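Local coordinates for protein diol-dehydratase (Roseburia inulinivorans, PDB 5I2A) that dehydrates 1,2-propanediol as a B12-independent diol dehydratase of the glycyl radical enzyme family, at residues A[650-658]-A[723-732]; A[337-345]-A[818-829]. All blocks are in the same frame, centred on the assembly; numbering follows the deposited sequence.

Contact 1 (A[650-658]-A[723-732])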
loop_
_atom_site.group_PDB
_atom_site.type_symbol
_atom_site.label_atom_id
_atom_site.label_comp_id
_atom_site.label_asym_id
_atom_site.label_seq_id
_atom_site.Cartn_x
_atom_site.Cartn_y
_atom_site.Cartn_z
ATOM N N ILE A 650 -46.896 29.193 -9.793
ATOM C CA ILE A 650 -45.742 28.753 -9.015
ATOM C C ILE A 650 -44.928 29.962 -8.529
ATOM O O ILE A 650 -44.536 30.017 -7.373
ATOM C CB ILE A 650 -44.853 27.784 -9.820
ATOM C CG1 ILE A 650 -45.461 26.377 -9.788
ATOM C CG2 ILE A 650 -43.441 27.745 -9.252
ATOM C CD1 ILE A 650 -44.856 25.429 -10.778
ATOM N N LEU A 651 -44.703 30.941 -9.401
ATOM C CA LEU A 651 -43.938 32.127 -9.007
ATOM C C LEU A 651 -44.643 32.988 -7.959
ATOM O O LEU A 651 -43.995 33.788 -7.285
ATOM C CB LEU A 651 -43.607 32.984 -10.224
ATOM C CG LEU A 651 -42.697 32.336 -11.268
ATOM C CD1 LEU A 651 -42.410 33.306 -12.402
ATOM C CD2 LEU A 651 -41.407 31.856 -10.632
ATOM N N GLU A 652 -45.955 32.813 -7.812
ATOM C CA GLU A 652 -46.737 33.572 -6.832
ATOM C C GLU A 652 -46.780 32.925 -5.455
ATOM O O GLU A 652 -47.208 33.556 -4.502
ATOM C CB GLU A 652 -48.171 33.774 -7.332
ATOM C CG GLU A 652 -48.286 34.854 -8.383
ATOM C CD GLU A 652 -49.606 34.803 -9.131
ATOM O OE1 GLU A 652 -50.441 33.924 -8.811
ATOM O OE2 GLU A 652 -49.798 35.634 -10.049
ATOM N N LEU A 653 -46.352 31.671 -5.349
ATOM C CA LEU A 653 -46.344 30.987 -4.055
ATOM C C LEU A 653 -45.384 31.657 -3.066
ATOM O O LEU A 653 -44.411 32.290 -3.467
ATOM C CB LEU A 653 -45.970 29.516 -4.226
ATOM C CG LEU A 653 -46.966 28.607 -4.951
ATOM C CD1 LEU A 653 -46.319 27.281 -5.321
ATOM C CD2 LEU A 653 -48.182 28.371 -4.082
ATOM N N PRO A 654 -45.669 31.538 -1.765
ATOM C CA PRO A 654 -44.656 31.965 -0.795
ATOM C C PRO A 654 -43.366 31.153 -0.973
ATOM O O PRO A 654 -43.445 29.984 -1.310
ATOM C CB PRO A 654 -45.317 31.688 0.566
ATOM C CG PRO A 654 -46.485 30.808 0.274
ATOM C CD PRO A 654 -46.916 31.100 -1.120
ATOM N N LYS A 655 -42.210 31.774 -0.764
ATOM C CA LYS A 655 -40.934 31.123 -1.008
ATOM C C LYS A 655 -40.041 31.096 0.238
ATOM O O LYS A 655 -40.191 31.910 1.147
ATOM C CB LYS A 655 -40.187 31.824 -2.145
ATOM C CG LYS A 655 -40.944 31.936 -3.452
ATOM C CD LYS A 655 -41.082 30.591 -4.143
ATOM C CE LYS A 655 -41.716 30.754 -5.524
ATOM N NZ LYS A 655 -41.907 29.443 -6.231
ATOM N N TYR A 656 -39.112 30.148 0.256
ATOM C CA TYR A 656 -38.058 30.087 1.264
ATOM C C TYR A 656 -37.336 31.422 1.292
ATOM O O TYR A 656 -37.036 31.976 0.249
ATOM C CB TYR A 656 -37.099 28.931 0.945
ATOM C CG TYR A 656 -35.839 28.821 1.791
ATOM C CD1 TYR A 656 -35.904 28.500 3.141
ATOM C CD2 TYR A 656 -34.580 28.957 1.211
ATOM C CE1 TYR A 656 -34.752 28.355 3.902
ATOM C CE2 TYR A 656 -33.417 28.802 1.959
ATOM C CZ TYR A 656 -33.511 28.510 3.303
ATOM O OH TYR A 656 -32.373 28.379 4.055
ATOM N N GLY A 657 -37.090 31.955 2.487
ATOM C CA GLY A 657 -36.379 33.215 2.610
ATOM C C GLY A 657 -37.264 34.396 2.969
ATOM O O GLY A 657 -36.843 35.557 2.897
ATOM N N ASN A 658 -38.499 34.098 3.350
ATOM C CA ASN A 658 -39.443 35.134 3.736
ATOM C C ASN A 658 -40.059 34.855 5.106
ATOM O O ASN A 658 -41.123 35.378 5.427
ATOM C CB ASN A 658 -40.547 35.267 2.686
ATOM C CG ASN A 658 -40.013 35.683 1.337
ATOM O OD1 ASN A 658 -39.815 36.862 1.081
ATOM N ND2 ASN A 658 -39.756 34.710 0.475
ATOM N N VAL A 723 -26.779 28.174 1.371
ATOM C CA VAL A 723 -28.029 27.905 2.075
ATOM C C VAL A 723 -29.011 29.077 1.996
ATOM O O VAL A 723 -30.106 28.992 2.522
ATOM C CB VAL A 723 -27.780 27.557 3.578
ATOM C CG1 VAL A 723 -26.938 26.309 3.689
ATOM C CG2 VAL A 723 -27.104 28.704 4.293
ATOM N N GLY A 724 -28.623 30.165 1.334
ATOM C CA GLY A 724 -29.502 31.317 1.195
ATOM C C GLY A 724 -30.655 31.101 0.213
ATOM O O GLY A 724 -30.673 30.135 -0.546
ATOM N N PRO A 725 -31.623 32.022 0.210
ATOM C CA PRO A 725 -32.803 31.907 -0.650
ATOM C C PRO A 725 -32.472 32.129 -2.113
ATOM O O PRO A 725 -31.438 32.705 -2.435
ATOM C CB PRO A 725 -33.727 33.018 -0.142
ATOM C CG PRO A 725 -33.130 33.469 1.156
ATOM C CD PRO A 725 -31.670 33.227 1.047
ATOM N N THR A 726 -33.365 31.687 -2.984
ATOM C CA THR A 726 -33.187 31.867 -4.413
ATOM C C THR A 726 -33.297 33.354 -4.772
ATOM O O THR A 726 -34.144 34.068 -4.233
ATOM C CB THR A 726 -34.214 31.039 -5.195
ATOM O OG1 THR A 726 -33.820 29.666 -5.188
ATOM C CG2 THR A 726 -34.329 31.513 -6.631
ATOM N N SER A 727 -32.419 33.819 -5.653
ATOM C CA SER A 727 -32.434 35.221 -6.097
ATOM C C SER A 727 -33.805 35.699 -6.576
ATOM O O SER A 727 -34.439 35.065 -7.411
ATOM C CB SER A 727 -31.417 35.420 -7.216
ATOM O OG SER A 727 -30.117 35.109 -6.749
ATOM N N GLY A 728 -34.261 36.823 -6.032
ATOM C CA GLY A 728 -35.538 37.394 -6.421
ATOM C C GLY A 728 -36.713 36.771 -5.688
ATOM O O GLY A 728 -37.833 37.231 -5.840
ATOM N N PHE A 729 -36.466 35.723 -4.900
ATOM C CA PHE A 729 -37.547 35.051 -4.167
ATOM C C PHE A 729 -37.658 35.583 -2.746
ATOM O O PHE A 729 -38.717 35.504 -2.123
ATOM C CB PHE A 729 -37.338 33.527 -4.131
ATOM C CG PHE A 729 -37.790 32.806 -5.377
ATOM C CD1 PHE A 729 -38.239 33.509 -6.488
ATOM C CD2 PHE A 729 -37.788 31.421 -5.423
ATOM C CE1 PHE A 729 -38.667 32.843 -7.630
ATOM C CE2 PHE A 729 -38.207 30.743 -6.556
ATOM C CZ PHE A 729 -38.644 31.458 -7.670
ATOM N N ASP A 730 -36.556 36.105 -2.219
ATOM C CA ASP A 730 -36.577 36.704 -0.890
ATOM C C ASP A 730 -36.963 38.180 -1.011
ATOM O O ASP A 730 -36.134 39.030 -1.342
ATOM C CB ASP A 730 -35.229 36.538 -0.188
ATOM C CG ASP A 730 -34.052 36.962 -1.055
ATOM O OD1 ASP A 730 -34.059 36.688 -2.269
ATOM O OD2 ASP A 730 -33.121 37.586 -0.520
ATOM N N ILE A 731 -38.229 38.471 -0.740
ATOM C CA ILE A 731 -38.771 39.796 -0.992
ATOM C C ILE A 731 -39.268 40.483 0.272
ATOM O O ILE A 731 -40.020 41.450 0.194
ATOM C CB ILE A 731 -39.934 39.746 -2.001
ATOM C CG1 ILE A 731 -41.059 38.860 -1.461
ATOM C CG2 ILE A 731 -39.440 39.252 -3.360
ATOM C CD1 ILE A 731 -42.302 38.830 -2.342
ATOM N N SER A 732 -38.835 39.999 1.430
ATOM C CA SER A 732 -39.334 40.528 2.686
ATOM C C SER A 732 -38.234 41.176 3.514
ATOM O O SER A 732 -38.408 41.409 4.695
ATOM C CB SER A 732 -40.010 39.420 3.490
ATOM O OG SER A 732 -40.962 38.746 2.692
HETATM O O HOH W 1 -35.900 30.670 -2.128
HETATM O O HOH W 2 -36.884 38.262 2.468
#
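Leu651, on helix 637-651, reaches Phe729 with its CD2 branch, and CD2 lies 4.1 Å from CZ of the ring. The main cover of that ring comes from Lys655, whose aliphatic chain runs over one face; its CE sits 3.9 Å from the ring centroid and only 20° off the normal, a CH-pi contact, while CG2 of Thr726 lies over the opposite face. A bend at chi2 (-71°) lays the lysine chain along the ring and carries NZ back to Ile650 O and on to Asp711 O. With CG anti to the backbone N (chi1 173°), the Tyr656 ring extends toward Val723, and its OH donates to Val723 O at 2.8 Å, nearly along the C=O axis. Joined here are the loop leaving a helix of the pyruvate formate lyase-like region and the loop between helices 699-703 and 734-741, within the glycine radical family region, mostly by bonds from side chains to backbone. Gly657 packs its CA against CG of Pro725, where a CB would clash, and water 2 links Gly657 O to Ser732 N. Asn658 spends both ends of its amide: ND2 gives nearly straight bonds to Lys655 O and to Phe729 O (2.9 Å), whereas OD1 receives Ile731 N (2.9 Å) and Ser732 OG (2.7 Å), both in its carbonyl plane. A leucine in its place would probably leave Phe729 O, Ile731 N and Ser732 OG without these partners.

Contact 2 (A[337-345]-A[818-829])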
loop_
_atom_site.group_PDB
_atom_site.type_symbol
_atom_site.label_atom_id
_atom_site.label_comp_id
_atom_site.label_asym_id
_atom_site.label_seq_id
_atom_site.Cartn_x
_atom_site.Cartn_y
_atom_site.Cartn_z
ATOM N N GLY A 337 -16.188 25.712 -11.715
ATOM C CA GLY A 337 -16.621 25.575 -10.335
ATOM C C GLY A 337 -15.689 26.235 -9.335
ATOM O O GLY A 337 -16.026 26.352 -8.160
ATOM N N PHE A 338 -14.509 26.643 -9.801
ATOM C CA PHE A 338 -13.528 27.320 -8.959
ATOM C C PHE A 338 -13.028 28.596 -9.667
ATOM O O PHE A 338 -11.832 28.822 -9.771
ATOM C CB PHE A 338 -12.322 26.412 -8.649
ATOM C CG PHE A 338 -12.650 25.131 -7.905
ATOM C CD1 PHE A 338 -12.776 25.123 -6.529
ATOM C CD2 PHE A 338 -12.778 23.928 -8.591
ATOM C CE1 PHE A 338 -13.039 23.928 -5.837
ATOM C CE2 PHE A 338 -13.043 22.738 -7.915
ATOM C CZ PHE A 338 -13.172 22.739 -6.537
ATOM N N ALA A 339 -13.940 29.412 -10.167
ATOM C CA ALA A 339 -13.559 30.462 -11.123
ATOM C C ALA A 339 -12.962 31.675 -10.417
ATOM O O ALA A 339 -13.380 32.011 -9.322
ATOM C CB ALA A 339 -14.756 30.877 -11.947
ATOM N N GLY A 340 -11.997 32.330 -11.053
ATOM C CA GLY A 340 -11.432 33.560 -10.512
ATOM C C GLY A 340 -10.000 33.407 -10.022
ATOM O O GLY A 340 -9.495 34.261 -9.320
ATOM N N TYR A 341 -9.358 32.305 -10.395
ATOM C CA TYR A 341 -7.960 32.041 -10.041
ATOM C C TYR A 341 -7.688 31.916 -8.533
ATOM O O TYR A 341 -6.550 32.037 -8.117
ATOM C CB TYR A 341 -7.044 33.136 -10.600
ATOM C CG TYR A 341 -7.066 33.307 -12.107
ATOM C CD1 TYR A 341 -6.494 32.365 -12.938
ATOM C CD2 TYR A 341 -7.629 34.441 -12.684
ATOM C CE1 TYR A 341 -6.489 32.526 -14.315
ATOM C CE2 TYR A 341 -7.622 34.624 -14.062
ATOM C CZ TYR A 341 -7.048 33.665 -14.872
ATOM O OH TYR A 341 -7.049 33.835 -16.227
ATOM N N SER A 342 -8.716 31.695 -7.717
ATOM C CA SER A 342 -8.507 31.597 -6.278
ATOM C C SER A 342 -7.757 30.316 -5.883
ATOM O O SER A 342 -7.861 29.274 -6.549
ATOM C CB SER A 342 -9.841 31.653 -5.515
ATOM O OG SER A 342 -9.588 31.810 -4.124
ATOM N N LEU A 343 -7.006 30.421 -4.793
ATOM C CA LEU A 343 -6.416 29.279 -4.108
ATOM C C LEU A 343 -7.068 29.106 -2.727
ATOM O O LEU A 343 -6.643 28.262 -1.936
ATOM C CB LEU A 343 -4.892 29.455 -3.976
ATOM C CG LEU A 343 -4.136 29.299 -5.305
ATOM C CD1 LEU A 343 -2.630 29.524 -5.130
ATOM C CD2 LEU A 343 -4.397 27.921 -5.870
ATOM N N PHE A 344 -8.082 29.935 -2.457
ATOM C CA PHE A 344 -8.891 29.843 -1.242
ATOM C C PHE A 344 -8.024 29.772 0.016
ATOM O O PHE A 344 -8.187 28.885 0.851
ATOM C CB PHE A 344 -9.821 28.619 -1.338
ATOM C CG PHE A 344 -10.529 28.530 -2.664
ATOM C CD1 PHE A 344 -11.726 29.198 -2.870
ATOM C CD2 PHE A 344 -9.949 27.846 -3.733
ATOM C CE1 PHE A 344 -12.358 29.153 -4.114
ATOM C CE2 PHE A 344 -10.578 27.801 -4.980
ATOM C CZ PHE A 344 -11.784 28.439 -5.167
ATOM N N GLN A 345 -7.079 30.696 0.113
ATOM C CA GLN A 345 -6.137 30.721 1.211
ATOM C C GLN A 345 -6.765 31.537 2.332
ATOM O O GLN A 345 -6.700 32.768 2.341
ATOM C CB GLN A 345 -4.786 31.292 0.764
ATOM C CG GLN A 345 -4.112 30.456 -0.366
ATOM C CD GLN A 345 -2.874 31.131 -0.965
ATOM O OE1 GLN A 345 -1.743 30.704 -0.732
ATOM N NE2 GLN A 345 -3.098 32.184 -1.755
ATOM N N TYR A 818 -15.165 33.296 -1.132
ATOM C CA TYR A 818 -13.959 33.929 -1.652
ATOM C C TYR A 818 -14.336 35.112 -2.511
ATOM O O TYR A 818 -15.465 35.204 -2.976
ATOM C CB TYR A 818 -13.106 32.958 -2.484
ATOM C CG TYR A 818 -13.694 32.569 -3.832
ATOM C CD1 TYR A 818 -14.811 31.740 -3.914
ATOM C CD2 TYR A 818 -13.118 33.011 -5.024
ATOM C CE1 TYR A 818 -15.341 31.349 -5.149
ATOM C CE2 TYR A 818 -13.645 32.636 -6.270
ATOM C CZ TYR A 818 -14.746 31.799 -6.327
ATOM O OH TYR A 818 -15.271 31.420 -7.545
ATOM N N SER A 819 -13.371 35.994 -2.728
ATOM C CA SER A 819 -13.563 37.161 -3.572
ATOM C C SER A 819 -12.753 37.004 -4.840
ATOM O O SER A 819 -11.807 36.223 -4.888
ATOM C CB SER A 819 -13.160 38.431 -2.825
ATOM O OG SER A 819 -13.989 38.610 -1.682
ATOM N N ALA A 820 -13.129 37.747 -5.873
ATOM C CA ALA A 820 -12.443 37.655 -7.142
ATOM C C ALA A 820 -12.573 38.955 -7.931
ATOM O O ALA A 820 -13.458 39.777 -7.663
ATOM C CB ALA A 820 -12.987 36.481 -7.945
ATOM N N LEU A 821 -11.671 39.147 -8.884
ATOM C CA LEU A 821 -11.772 40.275 -9.797
ATOM C C LEU A 821 -12.938 40.014 -10.753
ATOM O O LEU A 821 -12.960 39.003 -11.461
ATOM C CB LEU A 821 -10.450 40.477 -10.548
ATOM C CG LEU A 821 -9.327 41.046 -9.669
ATOM C CD1 LEU A 821 -7.975 40.803 -10.293
ATOM C CD2 LEU A 821 -9.558 42.552 -9.453
ATOM N N PHE A 822 -13.916 40.909 -10.734
ATOM C CA PHE A 822 -15.156 40.751 -11.505
ATOM C C PHE A 822 -14.922 40.522 -12.988
ATOM O O PHE A 822 -15.587 39.685 -13.606
ATOM C CB PHE A 822 -16.054 41.979 -11.328
ATOM C CG PHE A 822 -17.427 41.826 -11.935
ATOM C CD1 PHE A 822 -18.362 40.982 -11.370
ATOM C CD2 PHE A 822 -17.773 42.522 -13.077
ATOM C CE1 PHE A 822 -19.629 40.837 -11.924
ATOM C CE2 PHE A 822 -19.032 42.388 -13.635
ATOM C CZ PHE A 822 -19.962 41.543 -13.061
ATOM N N THR A 823 -13.986 41.271 -13.566
ATOM C CA THR A 823 -13.767 41.154 -14.999
ATOM C C THR A 823 -12.887 39.946 -15.344
ATOM O O THR A 823 -12.580 39.745 -16.502
ATOM C CB THR A 823 -13.135 42.436 -15.623
ATOM O OG1 THR A 823 -11.843 42.678 -15.062
ATOM C CG2 THR A 823 -14.025 43.656 -15.389
ATOM N N THR A 824 -12.478 39.146 -14.356
ATOM C CA THR A 824 -11.831 37.865 -14.677
ATOM C C THR A 824 -12.846 36.726 -14.650
ATOM O O THR A 824 -12.500 35.575 -14.875
ATOM C CB THR A 824 -10.669 37.500 -13.712
ATOM O OG1 THR A 824 -11.182 37.236 -12.398
ATOM C CG2 THR A 824 -9.632 38.611 -13.652
ATOM N N LEU A 825 -14.095 37.048 -14.353
ATOM C CA LEU A 825 -15.146 36.044 -14.317
ATOM C C LEU A 825 -15.896 35.996 -15.646
ATOM O O LEU A 825 -16.037 37.022 -16.321
ATOM C CB LEU A 825 -16.120 36.337 -13.176
ATOM C CG LEU A 825 -15.490 36.480 -11.790
ATOM C CD1 LEU A 825 -16.561 36.678 -10.734
ATOM C CD2 LEU A 825 -14.613 35.258 -11.445
ATOM N N SER A 826 -16.392 34.813 -16.006
ATOM C CA SER A 826 -17.136 34.630 -17.248
ATOM C C SER A 826 -18.495 35.300 -17.158
ATOM O O SER A 826 -18.994 35.568 -16.063
ATOM C CB SER A 826 -17.331 33.143 -17.558
ATOM O OG SER A 826 -18.318 32.590 -16.703
ATOM N N LYS A 827 -19.109 35.541 -18.313
ATOM C CA LYS A 827 -20.419 36.179 -18.349
ATOM C C LYS A 827 -21.470 35.426 -17.529
ATOM O O LYS A 827 -22.274 36.041 -16.823
ATOM C CB LYS A 827 -20.913 36.318 -19.791
ATOM C CG LYS A 827 -22.287 36.948 -19.855
ATOM C CD LYS A 827 -22.817 37.073 -21.274
ATOM C CE LYS A 827 -24.315 37.381 -21.246
ATOM N NZ LYS A 827 -24.621 38.517 -20.313
ATOM N N SER A 828 -21.484 34.102 -17.627
ATOM C CA SER A 828 -22.503 33.343 -16.909
ATOM C C SER A 828 -22.342 33.487 -15.382
ATOM O O SER A 828 -23.326 33.573 -14.650
ATOM C CB SER A 828 -22.481 31.867 -17.332
ATOM O OG SER A 828 -21.246 31.254 -17.016
ATOM N N LEU A 829 -21.110 33.528 -14.897
ATOM C CA LEU A 829 -20.899 33.698 -13.457
ATOM C C LEU A 829 -21.198 35.141 -13.039
ATOM O O LEU A 829 -21.841 35.378 -12.026
ATOM C CB LEU A 829 -19.474 33.298 -13.067
ATOM C CG LEU A 829 -19.102 33.473 -11.591
ATOM C CD1 LEU A 829 -20.085 32.760 -10.674
ATOM C CD2 LEU A 829 -17.701 32.952 -11.369
HETATM O O HOH W 3 -9.659 37.069 -9.872
HETATM O O HOH W 4 -9.492 34.484 -4.117
#
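Tyr818 OH donates to Ala339 O at 2.7 Å, in the carbonyl plane and on a lone pair, with the acceptor lying at the edge of the phenol ring. This tyrosine directly follows Gly817, where the glycyl radical is predicted to form; the structure holds no radical. The Tyr818 chi1 of 71° places CG between the backbone N and the carbonyl carbon, swinging the ring over the 337-345 loop. Phe344 meets it edge-to-face: CE1 points at one face, 3.6 Å from Tyr818 CD1, with the planes at 69°. CB of Ser342 comes up to CD2 of the same tyrosine ring, and Ser342 OG accepts from Phe344 N in an ST turn, with OG over the centre of one face of the Phe344 ring. Beyond the tyrosine, Gly340 CA fits against Leu825 CD2 (3.7 Å), and a CB there would run into Ala820 CB. Ala339 CB touches CD2 of Leu829, in helix 827-835, at 3.6 Å. Water 3 donates to Gly340 O and Thr824 OG1 and accepts from Leu821 N; water 4 joins Ser342 OG to Ser819 O. All this is consistent with the chain just after the predicted radical site being held by one direct hydrogen bond and water bridges within largely apolar packing.

From the N terminus, the chain first passes the loop 337-345, between helix 332-335 and strand 346-350, and meets its partner only 473 residues later, when contact 2 closes a very long loop near the centre of the chain. Inside that loop, helix 637-651 runs out into 650-658, and contact 1 closes a shorter excursion on reaching 723-732. The two are therefore nested and do not cross. The centres of contacts 1 and 2 lie about 26 Å apart, and they do not touch. Each ties the pyruvate formate lyase-like part to the glycine radical part: contact 1 farther from the centre of the chain, contact 2 deep inside, directly after the predicted radical glycine.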